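PDB 4XL1: delta-like protein from Rattus norvegicus, which probably acts as a Notch ligand of the Delta type, binding the receptor through its C2-like, DSL and EGF-like modules in signalling between cells. Local coordinates for residues E175-P178 / D179-S183; G201-E204 / Q205-Y208. The protein carries 3 engineered substitutions. All coordinates share one frame; numbering follows the deposited sequence.

Interaction 1 (E175-P178 / D179-S183); sequences ECQP and DGSPS. Engineered in segment 179-183: P182 (natural residue Leu).
Q177 opens the tight turn, and its side chain runs alongside the returning residues S181 and S183. Its CG is anti to the carbonyl carbon (chi1 -76°), and beyond CG the chain is extended. This carries the aliphatic part alongside S183, with Q177 CG 3.6 Å from S183 CB. Nearer the backbone, Q177 CB comes within 3.2 Å of S181 O.

The carboxylate of D179 turns forward to the backbone of S181. Its OD1 accepts from S181 N at 3.0 Å, forming an Asx turn. The donor meets OD1 from well above the carboxylate plane. D179 reaches this place because CG sits between its backbone N and carbonyl carbon (chi1 69°).

Backbone bonds set the frame. A type I turn runs from Q177 to G180 and is closed by G180 N to Q177 O at 2.9 Å. Q177 N then bonds to S181 O at 3.0 Å. With G180 at positive phi and Q177 bonded both to G180 N and to S181 O, this is a type I turn with a G1 beta bulge. E175 and S183 form a hydrogen-bonded pair, with S183 N to E175 O at 2.8 Å and E175 N to S183 O at 2.9 Å. Their CB atoms share one face, but the end of E175 leads away. C176 and the engineered P182 form a non-hydrogen-bonded pair on the other face.

C176 is disulfide-bonded to C164. S181 and P182 touch R162 of strand 162-163. The hairpin joins strands 172-176 and 182-184, and strand 168-169 pairs with 172-176 to complete a small antiparallel sheet.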
ATOM      1  N   GLU B 175      10.163  23.721   3.123  1.00 42.12           N
ATOM      2  CA  GLU B 175      10.307  22.455   3.818  1.00 43.11           C
ATOM      3  C   GLU B 175       9.006  21.703   3.593  1.00 43.02           C
ATOM      4  O   GLU B 175       8.127  22.196   2.887  1.00 45.81           O
ATOM      5  CB  GLU B 175      10.563  22.675   5.312  1.00 47.53           C
ATOM      6  CG  GLU B 175      11.649  21.801   5.912  1.00 54.04           C
ATOM      7  CD  GLU B 175      13.033  22.192   5.441  1.00 57.94           C
ATOM      8  OE1 GLU B 175      13.255  23.388   5.157  1.00 58.02           O
ATOM      9  OE2 GLU B 175      13.901  21.300   5.349  1.00 62.55           O
ATOM     10  N   CYS B 176       8.862  20.525   4.184  1.00 43.02           N
ATOM     11  CA  CYS B 176       7.656  19.749   3.936  1.00 44.15           C
ATOM     12  C   CYS B 176       6.840  19.629   5.212  1.00 50.83           C
ATOM     13  O   CYS B 176       7.336  19.173   6.242  1.00 53.98           O
ATOM     14  CB  CYS B 176       7.997  18.363   3.387  1.00 37.56           C
ATOM     15  SG  CYS B 176       8.659  18.376   1.704  1.00 34.00           S
ATOM     16  N   GLN B 177       5.578  20.031   5.126  1.00 51.91           N
ATOM     17  CA  GLN B 177       4.648  19.886   6.234  1.00 57.41           C
ATOM     18  C   GLN B 177       4.109  18.460   6.287  1.00 59.60           C
ATOM     19  O   GLN B 177       4.219  17.721   5.309  1.00 59.40           O
ATOM     20  CB  GLN B 177       3.517  20.912   6.105  1.00 61.72           C
ATOM     21  CG  GLN B 177       3.946  22.320   6.499  1.00 64.63           C
ATOM     22  CD  GLN B 177       2.931  23.380   6.124  1.00 66.16           C
ATOM     23  OE1 GLN B 177       2.197  23.238   5.147  1.00 66.32           O
ATOM     24  NE2 GLN B 177       2.887  24.457   6.902  1.00 68.07           N
ATOM     25  N   PRO B 178       3.531  18.067   7.435  1.00 57.59           N
ATOM     26  CA  PRO B 178       2.963  16.723   7.586  1.00 55.04           C
ATOM     27  C   PRO B 178       1.916  16.358   6.531  1.00 51.96           C
ATOM     28  O   PRO B 178       1.769  15.174   6.230  1.00 57.04           O
ATOM     29  CB  PRO B 178       2.329  16.776   8.977  1.00 57.70           C
ATOM     30  CG  PRO B 178       3.184  17.733   9.724  1.00 59.89           C
ATOM     31  CD  PRO B 178       3.611  18.774   8.728  1.00 59.24           C
ATOM     32  N   ASP B 179       1.205  17.339   5.982  1.00 47.50           N
ATOM     33  CA  ASP B 179       0.196  17.043   4.966  1.00 44.04           C
ATOM     34  C   ASP B 179       0.773  17.061   3.549  1.00 43.34           C
ATOM     35  O   ASP B 179       0.056  16.836   2.575  1.00 46.67           O
ATOM     36  CB  ASP B 179      -0.973  18.030   5.064  1.00 51.25           C
ATOM     37  CG  ASP B 179      -0.591  19.444   4.657  1.00 59.20           C
ATOM     38  OD1 ASP B 179       0.616  19.762   4.632  1.00 61.52           O
ATOM     39  OD2 ASP B 179      -1.507  20.239   4.356  1.00 62.23           O
ATOM     40  N   GLY B 180       2.070  17.326   3.444  1.00 44.12           N
ATOM     41  CA  GLY B 180       2.751  17.328   2.161  1.00 44.33           C
ATOM     42  C   GLY B 180       2.784  18.675   1.474  1.00 44.85           C
ATOM     43  O   GLY B 180       3.365  18.815   0.398  1.00 46.52           O
ATOM     44  N   SER B 181       2.151  19.667   2.089  1.00 43.50           N
ATOM     45  CA  SER B 181       2.193  21.018   1.556  1.00 45.82           C
ATOM     46  C   SER B 181       3.520  21.662   1.931  1.00 42.38           C
ATOM     47  O   SER B 181       4.026  21.448   3.032  1.00 43.59           O
ATOM     48  CB  SER B 181       1.021  21.852   2.080  1.00 50.92           C
ATOM     49  OG  SER B 181       1.125  22.061   3.477  1.00 57.20           O
ATOM     50  N   PRO B 182       4.099  22.439   1.007  1.00 40.89           N
ATOM     51  CA  PRO B 182       5.347  23.164   1.266  1.00 41.72           C
ATOM     52  C   PRO B 182       5.215  24.191   2.388  1.00 38.81           C
ATOM     53  O   PRO B 182       4.203  24.887   2.473  1.00 38.74           O
ATOM     54  CB  PRO B 182       5.638  23.855  -0.070  1.00 41.68           C
ATOM     55  CG  PRO B 182       4.905  23.051  -1.087  1.00 41.76           C
ATOM     56  CD  PRO B 182       3.678  22.538  -0.400  1.00 40.61           C
ATOM     57  N   SER B 183       6.224  24.259   3.252  1.00 34.97           N
ATOM     58  CA  SER B 183       6.290  25.279   4.293  1.00 35.99           C
ATOM     59  C   SER B 183       7.392  26.281   3.963  1.00 34.37           C
ATOM     60  O   SER B 183       8.576  25.972   4.097  1.00 36.31           O
ATOM     61  CB  SER B 183       6.537  24.643   5.661  1.00 38.81           C
ATOM     62  OG  SER B 183       6.445  25.602   6.699  1.00 43.97           O
TER

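Interaction 2 (G201-E204 / Q205-Y208); sequences GCHE and QNGY
This is a local contact round a turn, in which H203 closes on N206 and G207 just as the loop after strand 195-196 enters strand 207-208. The imidazole of H203 bonds to the backbone of the turn. Its ND1 accepts from N206 N at 2.9 Å, with an N-H...N angle of 149°. The donor lies almost in the ring plane. ND1 therefore acts as an acceptor, and if the ring is neutral its proton is probably on NE2. H203 has CG anti to its backbone N (chi1 -165°), which lets ND1 face the N-H of N206, three residues on.

The side chain of N206 runs next to the imidazole and points the same way. The amide and ring planes are only 7° apart. N206 OD1 lies over one face of the ring, 3.0 Å from H203 CE1. Q205 adds a looser touch, with its CB 3.8 Å from H203 CE1. The in-plane bond sets the ring's rotation, while only the oxygen of the amide, not its whole plane, overlies the ring near ND1 and CE1.

The backbone of H203 makes the second bond. G207 N donates to H203 O at 2.8 Å, closing an alpha-turn over E204, Q205 and N206. G207 has no side chain, and C202 SG comes to 3.7 Å from G207 CA. The same sulfur is 3.7 Å from Y208 N.

C202 is disulfide-bonded to C215. Y208 makes a backbone bond to N216 in the partner strand 216-217, while Q205 O accepts from R218. The disulfides C198-C209, C202-C215 and C217-C226 join first to third, second to fourth and fifth to sixth cysteine, the pattern of an EGF-like domain. The turn leads into the first strand of that domain's two-stranded sheet.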
ATOM      1  N   GLY B 201       6.225  47.727   1.782  1.00 59.71           N
ATOM      2  CA  GLY B 201       5.703  48.955   1.221  1.00 58.09           C
ATOM      3  C   GLY B 201       6.053  49.147  -0.240  1.00 56.32           C
ATOM      4  O   GLY B 201       5.713  50.176  -0.825  1.00 57.33           O
ATOM      5  N   CYS B 202       6.734  48.168  -0.831  1.00 54.14           N
ATOM      6  CA  CYS B 202       7.053  48.233  -2.252  1.00 54.30           C
ATOM      7  C   CYS B 202       5.727  48.254  -2.997  1.00 58.81           C
ATOM      8  O   CYS B 202       4.845  47.441  -2.715  1.00 62.98           O
ATOM      9  CB  CYS B 202       7.925  47.053  -2.689  1.00 51.65           C
ATOM     10  SG  CYS B 202       8.553  47.154  -4.385  1.00 52.91           S
ATOM     11  N   HIS B 203       5.580  49.191  -3.929  1.00 58.61           N
ATOM     12  CA  HIS B 203       4.296  49.411  -4.584  1.00 64.67           C
ATOM     13  C   HIS B 203       3.863  48.158  -5.337  1.00 69.76           C
ATOM     14  O   HIS B 203       4.621  47.611  -6.137  1.00 69.10           O
ATOM     15  CB  HIS B 203       4.373  50.606  -5.537  1.00 66.07           C
ATOM     16  CG  HIS B 203       3.036  51.111  -5.980  1.00 71.41           C
ATOM     17  ND1 HIS B 203       2.434  50.703  -7.151  1.00 74.84           N
ATOM     18  CD2 HIS B 203       2.185  51.999  -5.411  1.00 74.13           C
ATOM     19  CE1 HIS B 203       1.269  51.311  -7.280  1.00 76.91           C
ATOM     20  NE2 HIS B 203       1.094  52.105  -6.239  1.00 76.44           N
ATOM     21  N   GLU B 204       2.643  47.706  -5.061  1.00 75.18           N
ATOM     22  CA  GLU B 204       2.146  46.437  -5.588  1.00 82.53           C
ATOM     23  C   GLU B 204       2.146  46.386  -7.114  1.00 88.63           C
ATOM     24  O   GLU B 204       2.532  45.378  -7.703  1.00 88.52           O
ATOM     25  CB  GLU B 204       0.740  46.154  -5.053  1.00 86.09           C
ATOM     26  CG  GLU B 204       0.690  45.929  -3.548  1.00 89.95           C
ATOM     27  CD  GLU B 204      -0.691  45.533  -3.061  1.00 95.84           C
ATOM     28  OE1 GLU B 204      -1.688  45.966  -3.678  1.00 98.26           O
ATOM     29  OE2 GLU B 204      -0.779  44.782  -2.067  1.00 97.19           O
ATOM     30  N   GLN B 205       1.709  47.468  -7.748  1.00 96.93           N
ATOM     31  CA  GLN B 205       1.676  47.531  -9.207  1.00 97.42           C
ATOM     32  C   GLN B 205       2.968  48.023  -9.844  1.00 94.47           C
ATOM     33  O   GLN B 205       3.396  47.505 -10.876  1.00 98.43           O
ATOM     34  CB  GLN B 205       0.521  48.427  -9.665  1.00101.18           C
ATOM     35  CG  GLN B 205       0.430  48.600 -11.178  1.00106.09           C
ATOM     36  CD  GLN B 205       0.307  47.296 -11.932  1.00109.38           C
ATOM     37  OE1 GLN B 205      -0.427  46.394 -11.530  1.00110.60           O
ATOM     38  NE2 GLN B 205       1.043  47.184 -13.033  1.00110.17           N
ATOM     39  N   ASN B 206       3.596  49.010  -9.220  1.00 82.67           N
ATOM     40  CA  ASN B 206       4.739  49.675  -9.828  1.00 73.52           C
ATOM     41  C   ASN B 206       6.093  49.106  -9.419  1.00 67.77           C
ATOM     42  O   ASN B 206       7.092  49.328 -10.102  1.00 66.72           O
ATOM     43  CB  ASN B 206       4.680  51.165  -9.521  1.00 71.45           C
ATOM     44  CG  ASN B 206       3.424  51.811 -10.067  1.00 74.25           C
ATOM     45  OD1 ASN B 206       2.810  52.655  -9.417  1.00 76.87           O
ATOM     46  ND2 ASN B 206       3.028  51.405 -11.270  1.00 74.83           N
ATOM     47  N   GLY B 207       6.129  48.377  -8.310  1.00 62.19           N
ATOM     48  CA  GLY B 207       7.381  47.827  -7.834  1.00 57.49           C
ATOM     49  C   GLY B 207       7.332  46.314  -7.802  1.00 55.54           C
ATOM     50  O   GLY B 207       6.254  45.722  -7.759  1.00 55.70           O
ATOM     51  N   TYR B 208       8.502  45.686  -7.823  1.00 52.13           N
ATOM     52  CA  TYR B 208       8.582  44.235  -7.764  1.00 51.15           C
ATOM     53  C   TYR B 208       9.958  43.805  -7.280  1.00 52.64           C
ATOM     54  O   TYR B 208      10.888  44.608  -7.232  1.00 53.90           O
ATOM     55  CB  TYR B 208       8.304  43.624  -9.137  1.00 48.32           C
ATOM     56  CG  TYR B 208       9.384  43.925 -10.150  1.00 45.77           C
ATOM     57  CD1 TYR B 208       9.389  45.118 -10.860  1.00 51.08           C
ATOM     58  CD2 TYR B 208      10.403  43.014 -10.394  1.00 43.61           C
ATOM     59  CE1 TYR B 208      10.381  45.394 -11.782  1.00 50.66           C
ATOM     60  CE2 TYR B 208      11.394  43.282 -11.309  1.00 48.63           C
ATOM     61  CZ  TYR B 208      11.380  44.471 -12.003  1.00 52.41           C
ATOM     62  OH  TYR B 208      12.370  44.736 -12.919  1.00 58.39           O
TER

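In the fold
From the N terminus, the chain first builds the C2-like domain and then reaches a row of small disulfide-rich modules. Interaction 1 comes first. It closes the hairpin of strands 172-176 and 182-184 in the DSL region. The chain continues through strands 188-189 and 195-196 to interaction 2, which closes the turn before strand 207-208. The contacts follow in series, neither crossing nor enclosing one another. The centres of interactions 1 and 2 are about 29 Å apart, and their nearest atoms about 21 Å apart. Each holds one cysteine of a separate disulfide, C164-C176 in the DSL region and C202-C215 in the EGF-like module. Both lie on the same side of the chain's centre.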